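Nsp15 (Middle East respiratory syndrome-related coronavirus, PDB 5YVD) cleaves RNA as a coronavirus endoribonuclease, probably at uridylates, and assembles as a hexamer of identical subunits. Local coordinates at residues I249-R254 with Y275-T280; V217-Y222 with A228-V233; S269-N274 with T322-M327. One frame throughout, in Å; residues are numbered along the deposited sequence.

Overall arrangement
All three contacts lie in the uridylate-specific endoribonuclease (EndoU) part of the chain. Contact 2 comes first in sequence and closes before the others open. It pairs helix 215-221 with helix 229-234. The next helix, 248-255, packs on strand 273-279 in contact 1. Contact 3 starts from the residues leading into that strand and reaches strand 322-331, so contacts 1 and 3 alternate along the chain. Their centres are about 18 Å apart. Contacts 1 and 2 are about 17 Å apart between centres, and contacts 2 and 3 about 22 Å. Contact 2 thus joins two helices, contact 1 lays a helix on one antiparallel sheet, and contact 3 joins that sheet's lead-in loop to another sheet.

Contact 1. Residues I249-R254 with Y275-T280; sequences IGLYKR and YFITET. Unlike the reference sequence in segment 249-254: Arg254 (reference Lys).
Leu251 holds CG trans to its backbone N (chi1 170°), which sends its two methyls from helix 249-254 toward strand 275-279. Tyr275 CG is trans to its carbonyl carbon (chi1 -61°), which brings the CD1-CE1 side of the ring to one of these methyls. Leu251 CD2 lies 4.1 Å from both Tyr275 CD1 and Tyr275 CE1 and approaches the ring at a slant. The other methyl goes to the next inward-pointing residue of the strand. Leu251 CD1 and Ile277 CD1 meet tip to tip at 4.1 Å. A single leucine thus spreads its fork over alternate residues of the strand. The motif is a helix laid on one face of a three-stranded antiparallel sheet of the EndoU domain, with strand 273-279 in the middle. The axes of segments 249-254 and 275-279 are 12.1 Å apart at closest and run at 39°. Met262 of edge strand 260-263 touches both Leu251 and Tyr275. One helical turn further on, Arg254, bent at chi2, reaches Glu279, and the two side chains cross at about a right angle. The salt bridge between Arg254 NH2 and Glu279 OE2 is modelled too short, so its exact geometry is doubtful. Glu279 OE1 accepts the backbone N-H groups of Asn281 and Thr282, just after the strand. On the far side of the strand, Thr278 hydrogen-bonds Asn157 of a second subunit.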
loop_
_atom_site.group_PDB
_atom_site.type_symbol
_atom_site.label_atom_id
_atom_site.label_comp_id
_atom_site.label_asym_id
_atom_site.label_seq_id
_atom_site.Cartn_x
_atom_site.Cartn_y
_atom_site.Cartn_z
ATOM N N ILE A 249 -36.322 -19.584 0.470
ATOM C CA ILE A 249 -37.381 -19.385 -0.515
ATOM C C ILE A 249 -38.320 -18.232 -0.080
ATOM O O ILE A 249 -38.785 -17.446 -0.912
ATOM C CB ILE A 249 -38.140 -20.698 -0.798
ATOM C CG1 ILE A 249 -39.150 -20.514 -1.949
ATOM C CG2 ILE A 249 -38.828 -21.204 0.464
ATOM C CD1 ILE A 249 -39.753 -21.818 -2.442
ATOM N N GLY A 250 -38.573 -18.123 1.221
ATOM C CA GLY A 250 -39.381 -17.033 1.759
ATOM C C GLY A 250 -38.692 -15.672 1.652
ATOM O O GLY A 250 -39.335 -14.660 1.364
ATOM N N LEU A 251 -37.385 -15.659 1.885
ATOM C CA LEU A 251 -36.588 -14.456 1.700
ATOM C C LEU A 251 -36.527 -14.046 0.238
ATOM O O LEU A 251 -36.656 -12.859 -0.076
ATOM C CB LEU A 251 -35.157 -14.642 2.256
ATOM C CG LEU A 251 -34.134 -13.554 1.931
ATOM C CD1 LEU A 251 -34.627 -12.225 2.435
ATOM C CD2 LEU A 251 -32.775 -13.834 2.526
ATOM N N TYR A 252 -36.290 -15.002 -0.650
ATOM C CA TYR A 252 -36.285 -14.708 -2.085
ATOM C C TYR A 252 -37.627 -14.126 -2.522
ATOM O O TYR A 252 -37.684 -13.054 -3.165
ATOM C CB TYR A 252 -36.003 -15.970 -2.883
ATOM C CG TYR A 252 -36.256 -15.864 -4.359
ATOM C CD1 TYR A 252 -37.333 -16.498 -4.939
ATOM C CD2 TYR A 252 -35.401 -15.151 -5.182
ATOM C CE1 TYR A 252 -37.562 -16.412 -6.293
ATOM C CE2 TYR A 252 -35.615 -15.067 -6.543
ATOM C CZ TYR A 252 -36.701 -15.695 -7.086
ATOM O OH TYR A 252 -36.940 -15.623 -8.434
ATOM N N LYS A 253 -38.706 -14.821 -2.167
ATOM C CA LYS A 253 -40.030 -14.411 -2.618
ATOM C C LYS A 253 -40.246 -12.991 -2.205
ATOM O O LYS A 253 -40.753 -12.164 -2.959
ATOM C CB LYS A 253 -41.121 -15.280 -1.993
ATOM C CG LYS A 253 -42.514 -14.814 -2.326
ATOM C CD LYS A 253 -43.554 -15.814 -1.882
ATOM C CE LYS A 253 -44.960 -15.278 -2.115
ATOM N NZ LYS A 253 -45.231 -14.093 -1.263
ATOM N N ARG A 254 -39.831 -12.719 -0.985
ATOM C CA ARG A 254 -40.048 -11.442 -0.392
ATOM C C ARG A 254 -39.297 -10.352 -1.122
ATOM O O ARG A 254 -39.887 -9.367 -1.532
ATOM C CB ARG A 254 -39.605 -11.479 1.058
ATOM C CG ARG A 254 -39.614 -10.121 1.724
ATOM C CD ARG A 254 -41.032 -9.614 1.851
ATOM N NE ARG A 254 -41.073 -8.179 2.042
ATOM C CZ ARG A 254 -42.190 -7.471 2.155
ATOM N NH1 ARG A 254 -43.387 -8.058 2.123
ATOM N NH2 ARG A 254 -42.101 -6.161 2.305
ATOM N N TYR A 275 -27.982 -12.769 7.787
ATOM C CA TYR A 275 -28.197 -11.509 7.086
ATOM C C TYR A 275 -28.642 -10.413 8.045
ATOM O O TYR A 275 -29.266 -10.675 9.065
ATOM C CB TYR A 275 -29.226 -11.665 5.948
ATOM C CG TYR A 275 -28.806 -12.656 4.877
ATOM C CD1 TYR A 275 -29.364 -13.918 4.827
ATOM C CD2 TYR A 275 -27.843 -12.335 3.913
ATOM C CE1 TYR A 275 -28.994 -14.844 3.860
ATOM C CE2 TYR A 275 -27.465 -13.262 2.937
ATOM C CZ TYR A 275 -28.051 -14.522 2.933
ATOM O OH TYR A 275 -27.705 -15.478 2.018
ATOM N N PHE A 276 -28.291 -9.185 7.675
ATOM C CA PHE A 276 -28.711 -7.968 8.340
ATOM C C PHE A 276 -29.781 -7.379 7.419
ATOM O O PHE A 276 -29.450 -6.772 6.408
ATOM C CB PHE A 276 -27.495 -7.061 8.426
ATOM C CG PHE A 276 -27.709 -5.795 9.184
ATOM C CD1 PHE A 276 -27.118 -5.620 10.432
ATOM C CD2 PHE A 276 -28.413 -4.741 8.628
ATOM C CE1 PHE A 276 -27.267 -4.433 11.132
ATOM C CE2 PHE A 276 -28.562 -3.549 9.334
ATOM C CZ PHE A 276 -27.995 -3.400 10.590
ATOM N N ILE A 277 -31.054 -7.595 7.743
ATOM C CA ILE A 277 -32.124 -7.289 6.809
ATOM C C ILE A 277 -32.997 -6.140 7.255
ATOM O O ILE A 277 -33.335 -5.993 8.434
ATOM C CB ILE A 277 -33.044 -8.494 6.532
ATOM C CG1 ILE A 277 -32.241 -9.786 6.517
ATOM C CG2 ILE A 277 -33.785 -8.307 5.201
ATOM C CD1 ILE A 277 -33.018 -10.961 5.960
ATOM N N THR A 278 -33.391 -5.354 6.267
ATOM C CA THR A 278 -34.247 -4.208 6.480
ATOM C C THR A 278 -35.334 -4.216 5.415
ATOM O O THR A 278 -35.074 -4.553 4.268
ATOM C CB THR A 278 -33.415 -2.913 6.394
ATOM O OG1 THR A 278 -32.192 -3.086 7.119
ATOM C CG2 THR A 278 -34.176 -1.719 6.955
ATOM N N GLU A 279 -36.560 -3.884 5.807
ATOM C CA GLU A 279 -37.681 -3.757 4.864
ATOM C C GLU A 279 -37.939 -2.270 4.694
ATOM O O GLU A 279 -38.034 -1.535 5.683
ATOM C CB GLU A 279 -38.917 -4.464 5.401
ATOM C CG GLU A 279 -39.953 -4.830 4.350
ATOM C CD GLU A 279 -40.980 -3.741 4.047
ATOM O OE1 GLU A 279 -40.939 -2.626 4.628
ATOM O OE2 GLU A 279 -41.853 -4.009 3.197
ATOM N N THR A 280 -38.056 -1.826 3.447
ATOM C CA THR A 280 -38.012 -0.384 3.145
ATOM C C THR A 280 -39.380 0.343 3.129
ATOM O O THR A 280 -39.441 1.561 2.886
ATOM C CB THR A 280 -37.216 -0.127 1.843
ATOM O OG1 THR A 280 -37.788 -0.863 0.744
ATOM C CG2 THR A 280 -35.760 -0.551 2.036
#

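Contact 2. Residues V217-Y222 with A228-V233; sequences VFIKKY and AFEHVV
Phe218, Ile219 and Phe229 form a small apolar contact between two short helices that follow each other in the catalytic domain. Phe218 carries its ring trans to the backbone N (chi1 -180°) and turns an edge to its partner. Phe229 CE1 sits near the plane of that ring, 4.2 Å from Phe218 CE2. Seen from Phe229 the approach is oblique, so the pair is not a regular stack. Ile219 runs past Phe229 in the opposite direction, with Ile219 CG1 4.1 Å from Phe229 CB. The motif is two consecutive short helices joined by a loop: helix 215-221 ends, a few loop residues follow, and Ala228 takes the N-cap position of the next helix. The axes of segments 217-221 and 229-233 stand at 105°. Few side chains touch between them. Within the second helix, Val233 CG2 lies over the centre of the Phe229 ring. Phe210 of helix 205-212 meets the Phe218 ring edge-to-face. Leu296 of helix 296-304 touches both phenylalanines. At the outer margin, Glu230 crosses Ile219 at about a right angle, with Glu230 OE1 3.4 Å from Ile219 CD1. Glu230 OE1 itself is hydrogen-bonded to Ser215 OG, at the start of the same helix 215-221.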
loop_
_atom_site.group_PDB
_atom_site.type_symbol
_atom_site.label_atom_id
_atom_site.label_comp_id
_atom_site.label_asym_id
_atom_site.label_seq_id
_atom_site.Cartn_x
_atom_site.Cartn_y
_atom_site.Cartn_z
ATOM N N VAL A 217 -54.077 -19.052 1.008
ATOM C CA VAL A 217 -54.433 -20.161 0.112
ATOM C C VAL A 217 -53.420 -21.325 0.197
ATOM O O VAL A 217 -53.769 -22.498 0.023
ATOM C CB VAL A 217 -54.534 -19.647 -1.348
ATOM C CG1 VAL A 217 -54.733 -20.781 -2.336
ATOM C CG2 VAL A 217 -55.664 -18.638 -1.477
ATOM N N PHE A 218 -52.165 -20.990 0.450
ATOM C CA PHE A 218 -51.093 -21.969 0.490
ATOM C C PHE A 218 -51.106 -22.694 1.848
ATOM O O PHE A 218 -51.089 -23.937 1.907
ATOM C CB PHE A 218 -49.748 -21.265 0.222
ATOM C CG PHE A 218 -48.549 -22.189 0.239
ATOM C CD1 PHE A 218 -48.058 -22.730 -0.936
ATOM C CD2 PHE A 218 -47.908 -22.486 1.429
ATOM C CE1 PHE A 218 -46.971 -23.573 -0.931
ATOM C CE2 PHE A 218 -46.825 -23.329 1.458
ATOM C CZ PHE A 218 -46.352 -23.881 0.272
ATOM N N ILE A 219 -51.131 -21.920 2.932
ATOM C CA ILE A 219 -51.199 -22.481 4.266
ATOM C C ILE A 219 -52.288 -23.551 4.328
ATOM O O ILE A 219 -52.062 -24.660 4.849
ATOM C CB ILE A 219 -51.424 -21.384 5.351
ATOM C CG1 ILE A 219 -50.136 -20.573 5.560
ATOM C CG2 ILE A 219 -51.811 -22.006 6.691
ATOM C CD1 ILE A 219 -50.287 -19.378 6.468
ATOM N N LYS A 220 -53.452 -23.228 3.768
ATOM C CA LYS A 220 -54.597 -24.136 3.810
ATOM C C LYS A 220 -54.483 -25.306 2.834
ATOM O O LYS A 220 -54.894 -26.417 3.163
ATOM C CB LYS A 220 -55.899 -23.366 3.599
ATOM C CG LYS A 220 -56.219 -22.434 4.762
ATOM C CD LYS A 220 -57.302 -21.425 4.403
ATOM C CE LYS A 220 -57.645 -20.553 5.606
ATOM N NZ LYS A 220 -58.672 -19.511 5.299
ATOM N N LYS A 221 -53.928 -25.078 1.648
ATOM C CA LYS A 221 -53.687 -26.180 0.723
ATOM C C LYS A 221 -52.809 -27.300 1.287
ATOM O O LYS A 221 -53.025 -28.484 0.976
ATOM C CB LYS A 221 -53.037 -25.670 -0.541
ATOM C CG LYS A 221 -52.539 -26.764 -1.468
ATOM C CD LYS A 221 -52.496 -26.293 -2.912
ATOM C CE LYS A 221 -51.835 -27.347 -3.790
ATOM N NZ LYS A 221 -51.829 -26.947 -5.220
ATOM N N TYR A 222 -51.812 -26.935 2.098
ATOM C CA TYR A 222 -50.810 -27.907 2.582
ATOM C C TYR A 222 -50.971 -28.223 4.076
ATOM O O TYR A 222 -50.132 -28.916 4.656
ATOM C CB TYR A 222 -49.384 -27.426 2.247
ATOM C CG TYR A 222 -49.089 -27.464 0.756
ATOM C CD1 TYR A 222 -49.087 -26.300 -0.006
ATOM C CD2 TYR A 222 -48.837 -28.672 0.104
ATOM C CE1 TYR A 222 -48.849 -26.337 -1.371
ATOM C CE2 TYR A 222 -48.591 -28.719 -1.262
ATOM C CZ TYR A 222 -48.598 -27.552 -1.995
ATOM O OH TYR A 222 -48.385 -27.574 -3.352
ATOM N N ALA A 228 -47.176 -21.733 11.987
ATOM C CA ALA A 228 -46.703 -20.354 11.963
ATOM C C ALA A 228 -45.985 -19.919 10.690
ATOM O O ALA A 228 -45.088 -19.079 10.747
ATOM C CB ALA A 228 -45.792 -20.120 13.159
ATOM N N PHE A 229 -46.375 -20.449 9.537
ATOM C CA PHE A 229 -45.676 -20.113 8.292
ATOM C C PHE A 229 -45.607 -18.611 8.051
ATOM O O PHE A 229 -44.655 -18.113 7.451
ATOM C CB PHE A 229 -46.304 -20.823 7.089
ATOM C CG PHE A 229 -45.482 -21.954 6.585
ATOM C CD1 PHE A 229 -45.133 -22.041 5.245
ATOM C CD2 PHE A 229 -44.987 -22.910 7.474
ATOM C CE1 PHE A 229 -44.323 -23.077 4.796
ATOM C CE2 PHE A 229 -44.171 -23.942 7.028
ATOM C CZ PHE A 229 -43.840 -24.025 5.687
ATOM N N GLU A 230 -46.626 -17.898 8.509
ATOM C CA GLU A 230 -46.693 -16.454 8.359
ATOM C C GLU A 230 -45.423 -15.865 8.965
ATOM O O GLU A 230 -44.663 -15.161 8.286
ATOM C CB GLU A 230 -47.972 -15.921 9.047
ATOM C CG GLU A 230 -48.894 -14.998 8.242
ATOM C CD GLU A 230 -49.142 -15.446 6.815
ATOM O OE1 GLU A 230 -50.224 -15.997 6.548
ATOM O OE2 GLU A 230 -48.249 -15.218 5.962
ATOM N N HIS A 231 -45.166 -16.217 10.221
ATOM C CA HIS A 231 -43.968 -15.749 10.937
ATOM C C HIS A 231 -42.679 -16.358 10.364
ATOM O O HIS A 231 -41.758 -15.635 9.972
ATOM C CB HIS A 231 -44.074 -16.093 12.433
ATOM C CG HIS A 231 -43.011 -15.469 13.283
ATOM N ND1 HIS A 231 -43.132 -14.207 13.823
ATOM C CD2 HIS A 231 -41.814 -15.935 13.693
ATOM C CE1 HIS A 231 -42.054 -13.919 14.530
ATOM N NE2 HIS A 231 -41.240 -14.955 14.469
ATOM N N VAL A 232 -42.642 -17.678 10.277
ATOM C CA VAL A 232 -41.396 -18.380 10.044
ATOM C C VAL A 232 -40.924 -18.234 8.592
ATOM O O VAL A 232 -39.779 -17.876 8.327
ATOM C CB VAL A 232 -41.521 -19.877 10.444
ATOM C CG1 VAL A 232 -40.244 -20.618 10.126
ATOM C CG2 VAL A 232 -41.821 -20.028 11.924
ATOM N N VAL A 233 -41.806 -18.503 7.648
ATOM C CA VAL A 233 -41.406 -18.550 6.247
ATOM C C VAL A 233 -41.699 -17.238 5.503
ATOM O O VAL A 233 -40.793 -16.615 4.940
ATOM C CB VAL A 233 -42.083 -19.720 5.539
ATOM C CG1 VAL A 233 -41.446 -19.953 4.178
ATOM C CG2 VAL A 233 -41.956 -20.976 6.402
#

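Contact 3. Residues S269-N274 with T322-M327; sequences SSTIHN and TMIEFM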
loop_
_atom_site.group_PDB
_atom_site.type_symbol
_atom_site.label_atom_id
_atom_site.label_comp_id
_atom_site.label_asym_id
_atom_site.label_seq_id
_atom_site.Cartn_x
_atom_site.Cartn_y
_atom_site.Cartn_z
ATOM N N SER A 269 -20.046 -19.960 0.742
ATOM C CA SER A 269 -20.844 -21.183 0.855
ATOM C C SER A 269 -20.868 -21.700 2.280
ATOM O O SER A 269 -19.816 -21.870 2.895
ATOM C CB SER A 269 -20.300 -22.258 -0.052
ATOM O OG SER A 269 -21.030 -23.467 0.079
ATOM N N SER A 270 -22.080 -21.926 2.788
ATOM C CA SER A 270 -22.299 -22.316 4.163
ATOM C C SER A 270 -23.734 -22.847 4.339
ATOM O O SER A 270 -24.687 -22.352 3.713
ATOM C CB SER A 270 -22.044 -21.120 5.100
ATOM O OG SER A 270 -22.323 -21.438 6.460
ATOM N N THR A 271 -23.876 -23.856 5.193
ATOM C CA THR A 271 -25.175 -24.444 5.453
ATOM C C THR A 271 -26.141 -23.422 6.014
ATOM O O THR A 271 -27.328 -23.455 5.655
ATOM C CB THR A 271 -25.077 -25.655 6.392
ATOM O OG1 THR A 271 -24.360 -26.691 5.728
ATOM C CG2 THR A 271 -26.426 -26.190 6.716
ATOM N N ILE A 272 -25.628 -22.526 6.870
ATOM C CA ILE A 272 -26.381 -21.358 7.386
ATOM C C ILE A 272 -25.753 -20.026 6.982
ATOM O O ILE A 272 -24.543 -19.816 7.091
ATOM C CB ILE A 272 -26.420 -21.321 8.922
ATOM C CG1 ILE A 272 -26.929 -22.645 9.497
ATOM C CG2 ILE A 272 -27.258 -20.147 9.416
ATOM C CD1 ILE A 272 -26.254 -23.016 10.812
ATOM N N HIS A 273 -26.614 -19.113 6.577
ATOM C CA HIS A 273 -26.233 -17.771 6.232
ATOM C C HIS A 273 -26.932 -16.777 7.174
ATOM O O HIS A 273 -28.109 -16.949 7.518
ATOM C CB HIS A 273 -26.640 -17.481 4.780
ATOM C CG HIS A 273 -25.809 -18.189 3.755
ATOM N ND1 HIS A 273 -24.843 -17.553 3.009
ATOM C CD2 HIS A 273 -25.797 -19.476 3.354
ATOM C CE1 HIS A 273 -24.279 -18.412 2.185
ATOM N NE2 HIS A 273 -24.841 -19.588 2.372
ATOM N N ASN A 274 -26.207 -15.728 7.564
ATOM C CA ASN A 274 -26.736 -14.714 8.459
ATOM C C ASN A 274 -26.816 -13.392 7.757
ATOM O O ASN A 274 -25.836 -12.926 7.229
ATOM C CB ASN A 274 -25.820 -14.554 9.674
ATOM C CG ASN A 274 -25.899 -15.722 10.650
ATOM O OD1 ASN A 274 -26.853 -16.494 10.652
ATOM N ND2 ASN A 274 -24.884 -15.840 11.503
ATOM N N THR A 322 -23.400 -32.667 8.420
ATOM C CA THR A 322 -23.220 -32.363 9.867
ATOM C C THR A 322 -24.551 -32.510 10.602
ATOM O O THR A 322 -25.565 -32.902 10.006
ATOM C CB THR A 322 -22.795 -30.899 10.119
ATOM O OG1 THR A 322 -22.407 -30.290 8.887
ATOM C CG2 THR A 322 -21.664 -30.803 11.149
ATOM N N MET A 323 -24.548 -32.184 11.892
ATOM C CA MET A 323 -25.793 -32.036 12.643
ATOM C C MET A 323 -26.113 -30.569 12.683
ATOM O O MET A 323 -25.226 -29.784 12.985
ATOM C CB MET A 323 -25.663 -32.579 14.078
ATOM C CG MET A 323 -27.001 -32.928 14.723
ATOM S SD MET A 323 -27.812 -34.373 13.960
ATOM C CE MET A 323 -27.263 -35.702 15.038
ATOM N N ILE A 324 -27.362 -30.199 12.376
ATOM C CA ILE A 324 -27.821 -28.794 12.499
ATOM C C ILE A 324 -28.948 -28.635 13.517
ATOM O O ILE A 324 -29.930 -29.384 13.496
ATOM C CB ILE A 324 -28.307 -28.205 11.149
ATOM C CG1 ILE A 324 -27.198 -28.305 10.083
ATOM C CG2 ILE A 324 -28.756 -26.741 11.313
ATOM C CD1 ILE A 324 -26.016 -27.380 10.308
ATOM N N GLU A 325 -28.816 -27.628 14.376
ATOM C CA GLU A 325 -29.721 -27.436 15.483
ATOM C C GLU A 325 -30.608 -26.251 15.252
ATOM O O GLU A 325 -30.167 -25.223 14.742
ATOM C CB GLU A 325 -28.946 -27.227 16.772
ATOM C CG GLU A 325 -28.125 -28.444 17.160
ATOM C CD GLU A 325 -27.481 -28.311 18.521
ATOM O OE1 GLU A 325 -27.599 -27.233 19.161
ATOM O OE2 GLU A 325 -26.858 -29.308 18.938
ATOM N N PHE A 326 -31.864 -26.401 15.650
ATOM C CA PHE A 326 -32.822 -25.330 15.602
ATOM C C PHE A 326 -33.447 -25.225 16.954
ATOM O O PHE A 326 -33.553 -26.227 17.660
ATOM C CB PHE A 326 -33.961 -25.674 14.663
ATOM C CG PHE A 326 -33.542 -25.940 13.254
ATOM C CD1 PHE A 326 -32.919 -27.131 12.912
ATOM C CD2 PHE A 326 -33.820 -25.015 12.251
ATOM C CE1 PHE A 326 -32.556 -27.377 11.597
ATOM C CE2 PHE A 326 -33.453 -25.257 10.939
ATOM C CZ PHE A 326 -32.820 -26.436 10.610
ATOM N N MET A 327 -33.911 -24.029 17.294
ATOM C CA MET A 327 -34.846 -23.893 18.390
ATOM C C MET A 327 -36.262 -23.993 17.826
ATOM O O MET A 327 -36.527 -23.517 16.717
ATOM C CB MET A 327 -34.635 -22.568 19.092
ATOM C CG MET A 327 -33.288 -22.477 19.800
ATOM S SD MET A 327 -33.088 -23.736 21.072
ATOM C CE MET A 327 -34.508 -23.425 22.122
#
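Ile324 is the residue of strand 322-327 that meets Thr271 and Ile272. The strand begins with Thr322, which points toward segment 269-274 but stops short of it. Two residues on, Ile324 points its side chain at the loop before strand 273-279. Its chi2 of -70° folds CD1 out of the extended course, and this methyl makes the nearest contacts. Ile324 CD1 and Thr271 CG2 meet tip to tip at 3.8 Å. Ile272 CD1 lies obliquely ahead of the same methyl, 4.4 Å from Ile324 CD1. Thr271 turns only its methyl to Ile324, while OG1 is hydrogen-bonded to Asp320 OD2 and Asn74 ND2. Ser270 OG donates to Ile272 O across this loop at 2.8 Å, tilted 31° from the carbonyl plane. Next along the strand, Glu325 points away and forms a salt bridge with Lys316. Phe326 then stacks on Phe338 of the neighbouring strand. Strand 322-331 is the middle of one three-stranded antiparallel sheet, and strand 273-279 is the middle of another. The two segments meet through side chains, with no hydrogen bond between them. Two antiparallel sheets of this kind are characteristic of the EndoU catalytic domain.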